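Local coordinates for Lmo2812 protein (Listeria monocytogenes EGD-e, PDB 5ZQA) that is a penicillin-binding protein that probably trims the stem peptides of cell-wall peptidoglycan as a serine-type D-Ala-D-Ala carboxypeptidase, at residues 232-238 with 250-256; 37-43 with 175-179. One frame throughout, in Å; residues are numbered along the deposited sequence.

Interaction 1: residues 232-238 with 250-256; sequences EAGYCFI and SIVLDAG
Backbone hydrogen bonds join Phe237 to Val252 in both directions, Phe237 N to Val252 O and Val252 N to Phe237 O each spanning 2.9 Å. A second reciprocal couple ties Tyr235 to Ala255, with Ala255 N 2.9 Å from Tyr235 O. Between the two couples the register slips by one residue, a beta bulge that takes in Leu253 and Asp254. Asp254 has a positive phi here, and its N-H points almost straight (167°) at the sulfur of Cys236, a long bond of 3.6 Å from N to SG. With chi1 at -58°, the sulfur swings to the side of its own backbone N and away from the carbonyl carbon, where it meets that N-H and also the CD2 methyl of Leu253.

The two segments belong to strands 236-243 and 246-255, the antiparallel hairpin in the five-stranded sheet of the transpeptidase domain, the fold shared by penicillin-binding proteins and serine beta-lactamases. Gly234 has a positive phi (63°), which glycine adopts readily, and its CA lies 3.3 Å from Asp254 OD1 with no side chain between them. The other carboxylate oxygen, OD2, is hydrogen-bonded to Asn36.

Side chains pack on both faces. Ile238 and Ile251 run side by side, Ile251 CD1 settling 3.6 Å from Ile238 CG1, and helix 175-188 packs against both. On the other face Tyr235 presents its ring edge to Ala255 O, while Phe237 meets Phe262 of helix 258-272 edge-to-face. One water bridges the strands, donating to Phe237 O and lying 2.7 Å from Ser250 OG.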
# COMPACT_ATOMS: atom_id res chain seq x y z
N GLU A 232 1.05 14.75 7.99
CA GLU A 232 0.71 14.09 9.24
C GLU A 232 1.33 12.69 9.36
O GLU A 232 1.84 12.32 10.41
CB GLU A 232 -0.82 14.00 9.39
CG GLU A 232 -1.56 15.34 9.28
CD GLU A 232 -1.72 15.83 7.85
OE1 GLU A 232 -2.10 15.04 6.96
OE2 GLU A 232 -1.47 17.03 7.60
N ALA A 233 1.27 11.92 8.28
CA ALA A 233 1.79 10.55 8.29
C ALA A 233 3.30 10.49 8.06
O ALA A 233 3.92 9.46 8.31
CB ALA A 233 1.09 9.71 7.21
N GLY A 234 3.87 11.59 7.58
CA GLY A 234 5.24 11.59 7.12
C GLY A 234 5.43 10.65 5.94
O GLY A 234 4.46 10.20 5.31
N TYR A 235 6.69 10.34 5.63
CA TYR A 235 6.99 9.49 4.49
C TYR A 235 7.00 8.02 4.90
O TYR A 235 7.74 7.63 5.81
CB TYR A 235 8.34 9.90 3.87
CG TYR A 235 8.25 11.24 3.16
CD1 TYR A 235 8.48 12.42 3.85
CD2 TYR A 235 7.92 11.31 1.81
CE1 TYR A 235 8.39 13.65 3.21
CE2 TYR A 235 7.83 12.53 1.17
CZ TYR A 235 8.07 13.70 1.87
OH TYR A 235 7.98 14.92 1.24
N CYS A 236 6.17 7.23 4.24
CA CYS A 236 5.92 5.85 4.64
C CYS A 236 6.23 4.88 3.52
O CYS A 236 6.12 5.21 2.35
CB CYS A 236 4.45 5.68 5.05
SG CYS A 236 3.91 6.77 6.41
N PHE A 237 6.61 3.66 3.88
CA PHE A 237 6.83 2.63 2.87
C PHE A 237 6.71 1.24 3.46
O PHE A 237 7.31 0.95 4.49
CB PHE A 237 8.21 2.78 2.21
CG PHE A 237 8.47 1.80 1.09
CD1 PHE A 237 7.67 1.79 -0.04
CD2 PHE A 237 9.51 0.88 1.16
CE1 PHE A 237 7.90 0.89 -1.08
CE2 PHE A 237 9.74 -0.02 0.12
CZ PHE A 237 8.94 -0.02 -0.99
N ILE A 238 5.92 0.39 2.80
CA ILE A 238 5.92 -1.04 3.08
C ILE A 238 6.73 -1.71 1.98
O ILE A 238 6.40 -1.60 0.80
CB ILE A 238 4.49 -1.62 3.13
CG1 ILE A 238 3.74 -1.02 4.32
CG2 ILE A 238 4.54 -3.15 3.30
CD1 ILE A 238 2.26 -1.42 4.40
N SER A 250 8.95 -5.25 5.33
CA SER A 250 9.40 -4.14 6.16
C SER A 250 8.34 -3.05 6.19
O SER A 250 7.65 -2.82 5.21
CB SER A 250 10.72 -3.58 5.63
OG SER A 250 10.55 -3.05 4.32
N ILE A 251 8.21 -2.39 7.34
CA ILE A 251 7.28 -1.28 7.50
C ILE A 251 8.02 -0.05 8.02
O ILE A 251 8.72 -0.13 9.03
CB ILE A 251 6.17 -1.59 8.51
CG1 ILE A 251 5.59 -3.00 8.30
CG2 ILE A 251 5.11 -0.50 8.47
CD1 ILE A 251 4.82 -3.12 7.07
N VAL A 252 7.87 1.08 7.32
CA VAL A 252 8.42 2.37 7.71
C VAL A 252 7.30 3.40 7.76
O VAL A 252 6.63 3.61 6.75
CB VAL A 252 9.52 2.84 6.73
CG1 VAL A 252 9.81 4.33 6.88
CG2 VAL A 252 10.79 2.01 6.93
N LEU A 253 7.09 4.01 8.92
CA LEU A 253 6.06 5.04 9.09
C LEU A 253 6.67 6.32 9.63
O LEU A 253 7.45 6.29 10.58
CB LEU A 253 4.97 4.54 10.05
CG LEU A 253 4.30 3.23 9.65
CD1 LEU A 253 3.44 2.70 10.80
CD2 LEU A 253 3.47 3.44 8.40
N ASP A 254 6.31 7.44 9.00
CA ASP A 254 6.70 8.79 9.43
C ASP A 254 8.21 9.01 9.41
O ASP A 254 8.80 9.48 10.40
CB ASP A 254 6.15 9.09 10.84
CG ASP A 254 6.18 10.58 11.19
OD1 ASP A 254 6.19 11.42 10.26
OD2 ASP A 254 6.20 10.91 12.39
N ALA A 255 8.85 8.67 8.30
CA ALA A 255 10.22 9.13 8.07
C ALA A 255 10.18 10.59 7.60
O ALA A 255 9.14 11.09 7.16
CB ALA A 255 10.94 8.24 7.06
N GLY A 256 11.31 11.29 7.69
CA GLY A 256 11.31 12.74 7.49
C GLY A 256 11.34 13.26 6.06
O GLY A 256 10.93 14.39 5.81
O HOH W 1 9.91 -0.41 4.62

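Interaction 2: residues 37-43 with 175-179; sequences AAAVYSV and TKDLF
Tyr41 and Phe179 form an offset stack, their ring planes only 16° apart and the centroids 4.5 Å from each other. The displacement carries the Phe179 ring back toward the root of the tyrosine: Tyr41 CB sits over the centre of the phenylalanine ring, 3.5 Å from its centroid, in a CH-pi contact. Phe179 gets there because its CG is anti to the backbone N (chi1 165°), sending the ring along the strand toward Val43, whose CG2 meets the ring edge. A flat, apolar ring suits this position, since it can lie against tyrosine and cover its CB at once.

The far end of Tyr41 reaches back over the first turn of the helix, where its OH lies 3.0 Å from Thr175 OG1 and 3.4 Å from Lys176 CG. Helix 175-188 packs on one face of the antiparallel sheet, its opening segment inclined 39° to strand 37-42, next to the edge strand 48-52. The small methyls of Ala37 and Ala39 let the backbones come close: Ala39 CB stands 3.6 Å from Thr175 OG1, and Thr175 CG2 meets Ala37 CB at 4.2 Å.

Farther out, Glu51 of strand 48-52 positions the polar ends: its OE2 is hydrogen-bonded to Tyr41 OH and forms a salt bridge with Lys176 NZ. Within the helix, Phe179 N bonds to Thr175 O, spacing the two residues one turn apart so that both face the strand.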
# COMPACT_ATOMS: atom_id res chain seq x y z
N ALA A 37 8.00 4.92 13.55
CA ALA A 37 7.64 3.53 13.82
C ALA A 37 8.17 2.68 12.68
O ALA A 37 8.05 3.06 11.51
CB ALA A 37 6.13 3.35 13.95
N ALA A 38 8.76 1.54 13.00
CA ALA A 38 9.35 0.70 11.96
C ALA A 38 9.48 -0.73 12.42
O ALA A 38 9.57 -1.00 13.62
CB ALA A 38 10.70 1.23 11.56
N ALA A 39 9.50 -1.64 11.46
CA ALA A 39 9.65 -3.05 11.78
C ALA A 39 10.00 -3.84 10.53
O ALA A 39 9.78 -3.38 9.40
CB ALA A 39 8.36 -3.60 12.42
N VAL A 40 10.56 -5.02 10.73
CA VAL A 40 10.69 -5.96 9.63
C VAL A 40 10.39 -7.35 10.19
O VAL A 40 10.77 -7.67 11.33
CB VAL A 40 12.09 -5.87 8.93
CG1 VAL A 40 13.26 -6.12 9.92
CG2 VAL A 40 12.16 -6.79 7.71
N TYR A 41 9.65 -8.12 9.40
CA TYR A 41 9.13 -9.42 9.83
C TYR A 41 9.43 -10.51 8.81
O TYR A 41 9.44 -10.27 7.61
CB TYR A 41 7.61 -9.37 10.03
CG TYR A 41 7.10 -8.33 11.01
CD1 TYR A 41 6.81 -7.05 10.58
CD2 TYR A 41 6.89 -8.64 12.35
CE1 TYR A 41 6.34 -6.09 11.44
CE2 TYR A 41 6.43 -7.68 13.23
CZ TYR A 41 6.15 -6.40 12.78
OH TYR A 41 5.69 -5.44 13.66
N SER A 42 9.63 -11.73 9.31
CA SER A 42 9.68 -12.91 8.46
C SER A 42 8.27 -13.42 8.14
O SER A 42 7.48 -13.71 9.04
CB SER A 42 10.49 -14.01 9.13
OG SER A 42 10.43 -15.19 8.36
N VAL A 43 7.96 -13.53 6.86
CA VAL A 43 6.65 -14.01 6.43
C VAL A 43 6.40 -15.46 6.82
O VAL A 43 5.28 -15.83 7.19
CB VAL A 43 6.49 -13.85 4.90
CG1 VAL A 43 5.32 -14.66 4.37
CG2 VAL A 43 6.34 -12.37 4.54
N THR A 175 2.50 -1.08 12.85
CA THR A 175 3.36 -1.90 11.99
C THR A 175 2.94 -3.37 12.05
O THR A 175 3.04 -4.08 11.05
CB THR A 175 4.86 -1.83 12.33
OG1 THR A 175 5.12 -2.47 13.59
CG2 THR A 175 5.35 -0.40 12.35
N LYS A 176 2.48 -3.82 13.22
CA LYS A 176 2.04 -5.20 13.36
C LYS A 176 0.84 -5.49 12.45
O LYS A 176 0.82 -6.51 11.75
CB LYS A 176 1.71 -5.51 14.82
CG LYS A 176 2.93 -5.60 15.72
CD LYS A 176 2.52 -5.99 17.13
CE LYS A 176 3.73 -6.39 17.96
NZ LYS A 176 4.47 -7.54 17.37
N ASP A 177 -0.16 -4.61 12.44
CA ASP A 177 -1.33 -4.83 11.60
C ASP A 177 -1.00 -4.68 10.11
O ASP A 177 -1.53 -5.42 9.27
CB ASP A 177 -2.44 -3.86 11.98
CG ASP A 177 -3.28 -4.35 13.14
OD1 ASP A 177 -3.27 -5.56 13.47
OD2 ASP A 177 -3.99 -3.51 13.72
N LEU A 178 -0.11 -3.74 9.78
CA LEU A 178 0.29 -3.56 8.39
C LEU A 178 1.06 -4.78 7.86
O LEU A 178 0.91 -5.16 6.70
CB LEU A 178 1.10 -2.27 8.23
CG LEU A 178 0.28 -0.99 8.41
CD1 LEU A 178 1.22 0.19 8.50
CD2 LEU A 178 -0.73 -0.81 7.28
N PHE A 179 1.87 -5.41 8.71
CA PHE A 179 2.51 -6.66 8.34
C PHE A 179 1.48 -7.73 7.99
O PHE A 179 1.61 -8.43 7.00
CB PHE A 179 3.43 -7.16 9.46
CG PHE A 179 3.84 -8.60 9.30
CD1 PHE A 179 4.53 -9.02 8.16
CD2 PHE A 179 3.54 -9.53 10.27
CE1 PHE A 179 4.90 -10.34 7.99
CE2 PHE A 179 3.92 -10.87 10.11
CZ PHE A 179 4.60 -11.27 8.97

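In the fold
Both segments of interaction 2 precede those of interaction 1 in the chain, and the centres of the two contacts lie 12 Å apart. They share one antiparallel sheet, in which strand 37-42 is the neighbour of strand 246-255: Ala39 O and Ala37 O probably accept hydrogen bonds from Ile251 N and Leu253 N. Ile251 also touches Thr175, so helix 175-188 bears on both strands. The sheet therefore joins the N-terminal strand 37-42 to the hairpin of strands 236-243 and 246-255 near the C-terminus. Interaction 1 is nearer the predicted active site, with Ile238 about 5 Å from Lys226 and Cys236 about 8 Å from Ser62 between side chains, whereas interaction 2 sits farther from these residues, beside strand 48-52.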